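Local coordinates for malonyl CoA-acyl carrier protein transacylase (Burkholderia pseudomallei, PDB 3G87) that probably transfers the malonyl group of malonyl-CoA to holo acyl carrier protein, releasing free CoA, at residues Leu100-Phe105 with Ile221-Asn226; Val114-Glu119 with Gln205-His210. All coordinates share one frame; numbering follows the deposited sequence.

Interaction 1 of 2, residues Leu100-Phe105 with Ile221-Asn226; sequences LAAGCF and IPVISN
A102 and I221 bring the two backbones to 5.0 Å, measured between their CA atoms, just where helix 94-101 gives out and the chain is running into the short strand 223-224. The way a helix ends influences which of its last residues face a neighbouring strand. Here the stop is a Schellman motif: G103 takes a positive phi of 85°, with two bonds back into the last turn, one of them from G103 N to L100 O at 2.9 Å. No hydrogen bond joins the two segments, so what crosses between them is van der Waals contact, and it buries a modest 146 Å².

A102 contributes the largest share, and its methyl makes the closest contact. Its CB points at the strand and meets V223 CG2 at 3.4 Å, closer than carbons usually pack, while I221 O lies 3.5 Å from the same CB. V223 holds CG1 anti to the backbone N (chi1 173°), which leaves CG2 beside that N as the branch turned to the alanine. I221 extends from CG1 onward (chi2 174°), and its CD1 comes to 4.1 Å from A101 O, a loose van der Waals contact of a methyl with a carbonyl oxygen. The small side chain of A102 is consistent with so close an approach of the two backbones.

Backbone bonds of A102 with A220 and of C104 with A217 tie the turn to the chain leading into the strand. P222 and I224 both bond to L88, the alternation expected of parallel strands, setting 223-224 at the edge of the parallel sheet beside strand 87-90; V223 also packs on A98 and L99. Beyond the strand, N226 hydrogen-bonds S92 N and G90 O, in what is probably the nucleophile elbow between strand 87-90 and helix 94-101.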
loop_
_atom_site.group_PDB
_atom_site.type_symbol
_atom_site.label_atom_id
_atom_site.label_comp_id
_atom_site.label_asym_id
_atom_site.label_seq_id
_atom_site.Cartn_x
_atom_site.Cartn_y
_atom_site.Cartn_z
ATOM N N LEU A 100 6.135 3.359 -10.491
ATOM C CA LEU A 100 7.503 3.812 -10.752
ATOM C C LEU A 100 8.302 2.767 -11.562
ATOM O O LEU A 100 8.880 3.091 -12.595
ATOM C CB LEU A 100 8.223 4.122 -9.441
ATOM C CG LEU A 100 9.692 4.487 -9.603
ATOM C CD1 LEU A 100 9.892 5.760 -10.435
ATOM C CD2 LEU A 100 10.391 4.629 -8.196
ATOM N N ALA A 101 8.313 1.515 -11.077
ATOM C CA ALA A 101 8.990 0.423 -11.755
ATOM C C ALA A 101 8.385 0.095 -13.088
ATOM O O ALA A 101 9.046 -0.518 -13.869
ATOM C CB ALA A 101 9.042 -0.828 -10.878
ATOM N N ALA A 102 7.147 0.508 -13.368
ATOM C CA ALA A 102 6.565 0.320 -14.714
ATOM C C ALA A 102 6.901 1.479 -15.656
ATOM O O ALA A 102 6.535 1.455 -16.835
ATOM C CB ALA A 102 5.039 0.148 -14.631
ATOM N N GLY A 103 7.599 2.489 -15.149
ATOM C CA GLY A 103 8.049 3.554 -16.009
ATOM C C GLY A 103 6.998 4.619 -16.196
ATOM O O GLY A 103 7.145 5.453 -17.091
ATOM N N CYS A 104 5.970 4.630 -15.345
ATOM C CA CYS A 104 4.845 5.574 -15.492
ATOM C C CYS A 104 5.242 7.010 -15.139
ATOM O O CYS A 104 4.620 7.926 -15.655
ATOM C CB CYS A 104 3.615 5.175 -14.651
ATOM S SG CYS A 104 2.853 3.600 -15.179
ATOM N N PHE A 105 6.244 7.179 -14.263
ATOM C CA PHE A 105 6.791 8.495 -13.900
ATOM C C PHE A 105 8.207 8.290 -13.441
ATOM O O PHE A 105 8.641 7.155 -13.225
ATOM C CB PHE A 105 5.951 9.290 -12.832
ATOM C CG PHE A 105 5.328 8.433 -11.747
ATOM C CD1 PHE A 105 6.111 7.811 -10.790
ATOM C CD2 PHE A 105 3.938 8.227 -11.726
ATOM C CE1 PHE A 105 5.538 6.965 -9.804
ATOM C CE2 PHE A 105 3.330 7.394 -10.763
ATOM C CZ PHE A 105 4.150 6.783 -9.770
ATOM N N ILE A 221 5.325 -2.525 -17.822
ATOM C CA ILE A 221 5.247 -3.848 -17.175
ATOM C C ILE A 221 3.881 -3.782 -16.437
ATOM O O ILE A 221 3.551 -2.727 -15.865
ATOM C CB ILE A 221 6.440 -4.100 -16.149
ATOM C CG1 ILE A 221 7.802 -4.027 -16.834
ATOM C CG2 ILE A 221 6.320 -5.458 -15.460
ATOM C CD1 ILE A 221 9.025 -4.119 -15.883
ATOM N N PRO A 222 3.049 -4.856 -16.531
ATOM C CA PRO A 222 1.674 -4.806 -15.978
ATOM C C PRO A 222 1.683 -4.456 -14.482
ATOM O O PRO A 222 2.476 -5.015 -13.717
ATOM C CB PRO A 222 1.163 -6.230 -16.149
ATOM C CG PRO A 222 1.967 -6.790 -17.345
ATOM C CD PRO A 222 3.276 -6.029 -17.417
ATOM N N VAL A 223 0.838 -3.518 -14.076
ATOM C CA VAL A 223 0.759 -3.152 -12.655
ATOM C C VAL A 223 -0.646 -3.494 -12.217
ATOM O O VAL A 223 -1.607 -3.040 -12.853
ATOM C CB VAL A 223 1.054 -1.638 -12.457
ATOM C CG1 VAL A 223 0.806 -1.240 -11.028
ATOM C CG2 VAL A 223 2.509 -1.306 -12.843
ATOM N N ILE A 224 -0.783 -4.325 -11.187
ATOM C CA ILE A 224 -2.140 -4.747 -10.745
ATOM C C ILE A 224 -2.701 -3.707 -9.808
ATOM O O ILE A 224 -2.101 -3.397 -8.779
ATOM C CB ILE A 224 -2.216 -6.117 -10.039
ATOM C CG1 ILE A 224 -1.429 -7.202 -10.805
ATOM C CG2 ILE A 224 -3.661 -6.508 -9.989
ATOM C CD1 ILE A 224 -1.865 -7.354 -12.225
ATOM N N SER A 225 -3.820 -3.136 -10.199
ATOM C CA SER A 225 -4.337 -2.010 -9.504
ATOM C C SER A 225 -5.083 -2.455 -8.257
ATOM O O SER A 225 -5.865 -3.394 -8.309
ATOM C CB SER A 225 -5.242 -1.233 -10.460
ATOM O OG SER A 225 -6.338 -0.645 -9.782
ATOM N N ASN A 226 -4.897 -1.747 -7.169
ATOM C CA ASN A 226 -5.552 -1.998 -5.908
ATOM C C ASN A 226 -7.061 -1.884 -5.976
ATOM O O ASN A 226 -7.741 -2.539 -5.266
ATOM C CB ASN A 226 -5.080 -1.031 -4.825
ATOM C CG ASN A 226 -3.760 -1.391 -4.167
ATOM O OD1 ASN A 226 -3.257 -0.598 -3.452
ATOM N ND2 ASN A 226 -3.230 -2.532 -4.404
#

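Interaction 2 of 2, residues Val114-Glu119 with Gln205-His210; sequences VARRAE and QAFAAH
R116 lays its aliphatic stem over the imidazole of H210, one of two aromatic contacts that join helices 107-123 and 201-211. Their segments run almost antiparallel, at 163°, with axes 9.8 Å apart, a spacing at which side chains must fill the gap.

The first contact is a CH-pi interaction. R116 CG stands 3.6 Å from the centroid of the H210 ring and 20° off its normal, displaced toward CD2, which is 3.4 Å away. CD follows over the ring, 3.6 Å from ND1. Having CG anti to the backbone N (chi1 -178°) sends the stem across to the histidine; bends at chi2 and chi3 then turn the guanidinium aside. F214 meets H210 edge-to-face.

Apolar packing makes the second. F207 pushes its CE1 to 3.8 Å from R117 CB, while R116 CG sits at the edge of the same ring. F207 also rests on F96, L120 and I245. The extended R117 chain carries its guanidinium beyond the phenylalanine, where NH2 hydrogen-bonds S92 OG.

No hydrogen bond or salt bridge crosses the interface, and R116 NE stays 4.5 Å from H210 ND1. The two arginines thus lend their methylene carbons to the helix contact. For R117 this leaves the guanidinium directed elsewhere, consistent with the role of the arginine that binds the malonyl carboxylate in related transacylases.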
loop_
_atom_site.group_PDB
_atom_site.type_symbol
_atom_site.label_atom_id
_atom_site.label_comp_id
_atom_site.label_asym_id
_atom_site.label_seq_id
_atom_site.Cartn_x
_atom_site.Cartn_y
_atom_site.Cartn_z
ATOM N N VAL A 114 3.348 11.484 -3.927
ATOM C CA VAL A 114 3.258 10.885 -2.613
ATOM C C VAL A 114 3.129 11.895 -1.470
ATOM O O VAL A 114 2.332 11.742 -0.626
ATOM C CB VAL A 114 4.384 9.875 -2.366
ATOM C CG1 VAL A 114 4.523 9.568 -0.979
ATOM C CG2 VAL A 114 4.190 8.632 -3.123
ATOM N N ALA A 115 3.939 12.933 -1.519
ATOM C CA ALA A 115 3.857 14.035 -0.618
ATOM C C ALA A 115 2.500 14.730 -0.633
ATOM O O ALA A 115 2.007 15.030 0.366
ATOM C CB ALA A 115 4.955 14.976 -0.831
ATOM N N ARG A 116 1.893 14.927 -1.772
ATOM C CA ARG A 116 0.554 15.481 -1.805
ATOM C C ARG A 116 -0.468 14.505 -1.257
ATOM O O ARG A 116 -1.294 14.882 -0.505
ATOM C CB ARG A 116 0.172 15.997 -3.196
ATOM C CG ARG A 116 -1.187 16.628 -3.335
ATOM C CD ARG A 116 -1.172 18.094 -3.391
ATOM N NE ARG A 116 -0.298 18.658 -2.390
ATOM C CZ ARG A 116 -0.638 19.214 -1.232
ATOM N NH1 ARG A 116 0.288 19.666 -0.451
ATOM N NH2 ARG A 116 -1.851 19.380 -0.856
ATOM N N ARG A 117 -0.369 13.248 -1.628
ATOM C CA ARG A 117 -1.230 12.213 -1.111
ATOM C C ARG A 117 -1.162 12.103 0.405
ATOM O O ARG A 117 -2.135 12.032 1.055
ATOM C CB ARG A 117 -0.924 10.875 -1.774
ATOM C CG ARG A 117 -1.753 9.735 -1.286
ATOM C CD ARG A 117 -1.227 8.459 -1.766
ATOM N NE ARG A 117 -2.174 7.374 -1.807
ATOM C CZ ARG A 117 -2.127 6.323 -1.021
ATOM N NH1 ARG A 117 -1.235 6.260 -0.082
ATOM N NH2 ARG A 117 -2.981 5.374 -1.160
ATOM N N ALA A 118 0.039 12.136 0.914
ATOM C CA ALA A 118 0.314 11.954 2.302
ATOM C C ALA A 118 -0.124 13.140 3.111
ATOM O O ALA A 118 -0.692 12.973 4.143
ATOM C CB ALA A 118 1.769 11.634 2.526
ATOM N N GLU A 119 0.115 14.329 2.602
ATOM C CA GLU A 119 -0.416 15.555 3.221
ATOM C C GLU A 119 -1.932 15.554 3.312
ATOM O O GLU A 119 -2.459 15.789 4.408
ATOM C CB GLU A 119 0.079 16.808 2.499
ATOM C CG GLU A 119 -0.576 18.078 2.980
ATOM C CD GLU A 119 -0.393 18.353 4.479
ATOM O OE1 GLU A 119 0.644 17.971 5.038
ATOM O OE2 GLU A 119 -1.294 18.966 5.114
ATOM N N GLN A 205 -10.466 13.701 -4.272
ATOM C CA GLN A 205 -10.731 14.729 -5.240
ATOM C C GLN A 205 -9.624 15.741 -5.282
ATOM O O GLN A 205 -9.235 16.146 -6.333
ATOM C CB GLN A 205 -12.082 15.399 -5.037
ATOM C CG GLN A 205 -13.287 14.512 -5.229
ATOM C CD GLN A 205 -13.124 13.445 -6.302
ATOM O OE1 GLN A 205 -12.972 13.739 -7.462
ATOM N NE2 GLN A 205 -13.174 12.207 -5.899
ATOM N N ALA A 206 -9.122 16.124 -4.121
ATOM C CA ALA A 206 -8.004 17.066 -4.082
ATOM C C ALA A 206 -6.821 16.429 -4.805
ATOM O O ALA A 206 -6.099 17.122 -5.549
ATOM C CB ALA A 206 -7.636 17.453 -2.637
ATOM N N PHE A 207 -6.646 15.106 -4.627
ATOM C CA PHE A 207 -5.468 14.415 -5.171
ATOM C C PHE A 207 -5.619 14.258 -6.671
ATOM O O PHE A 207 -4.660 14.423 -7.404
ATOM C CB PHE A 207 -5.267 13.028 -4.554
ATOM C CG PHE A 207 -4.063 12.307 -5.099
ATOM C CD1 PHE A 207 -2.760 12.726 -4.750
ATOM C CD2 PHE A 207 -4.221 11.230 -5.961
ATOM C CE1 PHE A 207 -1.643 12.100 -5.257
ATOM C CE2 PHE A 207 -3.068 10.567 -6.489
ATOM C CZ PHE A 207 -1.776 11.026 -6.145
ATOM N N ALA A 208 -6.833 13.951 -7.128
ATOM C CA ALA A 208 -7.109 13.838 -8.557
ATOM C C ALA A 208 -6.807 15.183 -9.253
ATOM O O ALA A 208 -6.390 15.215 -10.405
ATOM C CB ALA A 208 -8.583 13.446 -8.796
ATOM N N ALA A 209 -6.999 16.275 -8.555
ATOM C CA ALA A 209 -6.832 17.569 -9.131
ATOM C C ALA A 209 -5.370 17.852 -9.285
ATOM O O ALA A 209 -4.990 18.430 -10.248
ATOM C CB ALA A 209 -7.502 18.603 -8.337
ATOM N N HIS A 210 -4.575 17.414 -8.321
ATOM C CA HIS A 210 -3.151 17.595 -8.321
ATOM C C HIS A 210 -2.546 16.785 -9.467
ATOM O O HIS A 210 -1.650 17.226 -10.109
ATOM C CB HIS A 210 -2.626 17.238 -6.949
ATOM C CG HIS A 210 -1.148 17.130 -6.833
ATOM N ND1 HIS A 210 -0.314 18.213 -6.853
ATOM C CD2 HIS A 210 -0.362 16.071 -6.612
ATOM C CE1 HIS A 210 0.920 17.825 -6.680
ATOM N NE2 HIS A 210 0.919 16.526 -6.536
#

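In the fold
The two contacts lie on consecutive helices, 94-101 and 107-123, and their partners, helix 201-211 and strand 223-224, also follow one another in the chain. Interaction 2 thus falls within the span of sequence that interaction 1 brings together. Their centres are 18 Å apart and their nearest atoms about 6 Å, so neither touches the other. Segments 221-226 and 114-119 both reach S92, the probable nucleophile, through N226 and R117. R117 also packs on H196, probably the catalytic histidine of this family; interaction 2 therefore borders the probable site directly, whereas in interaction 1 V223 lies near the elbow without touching it.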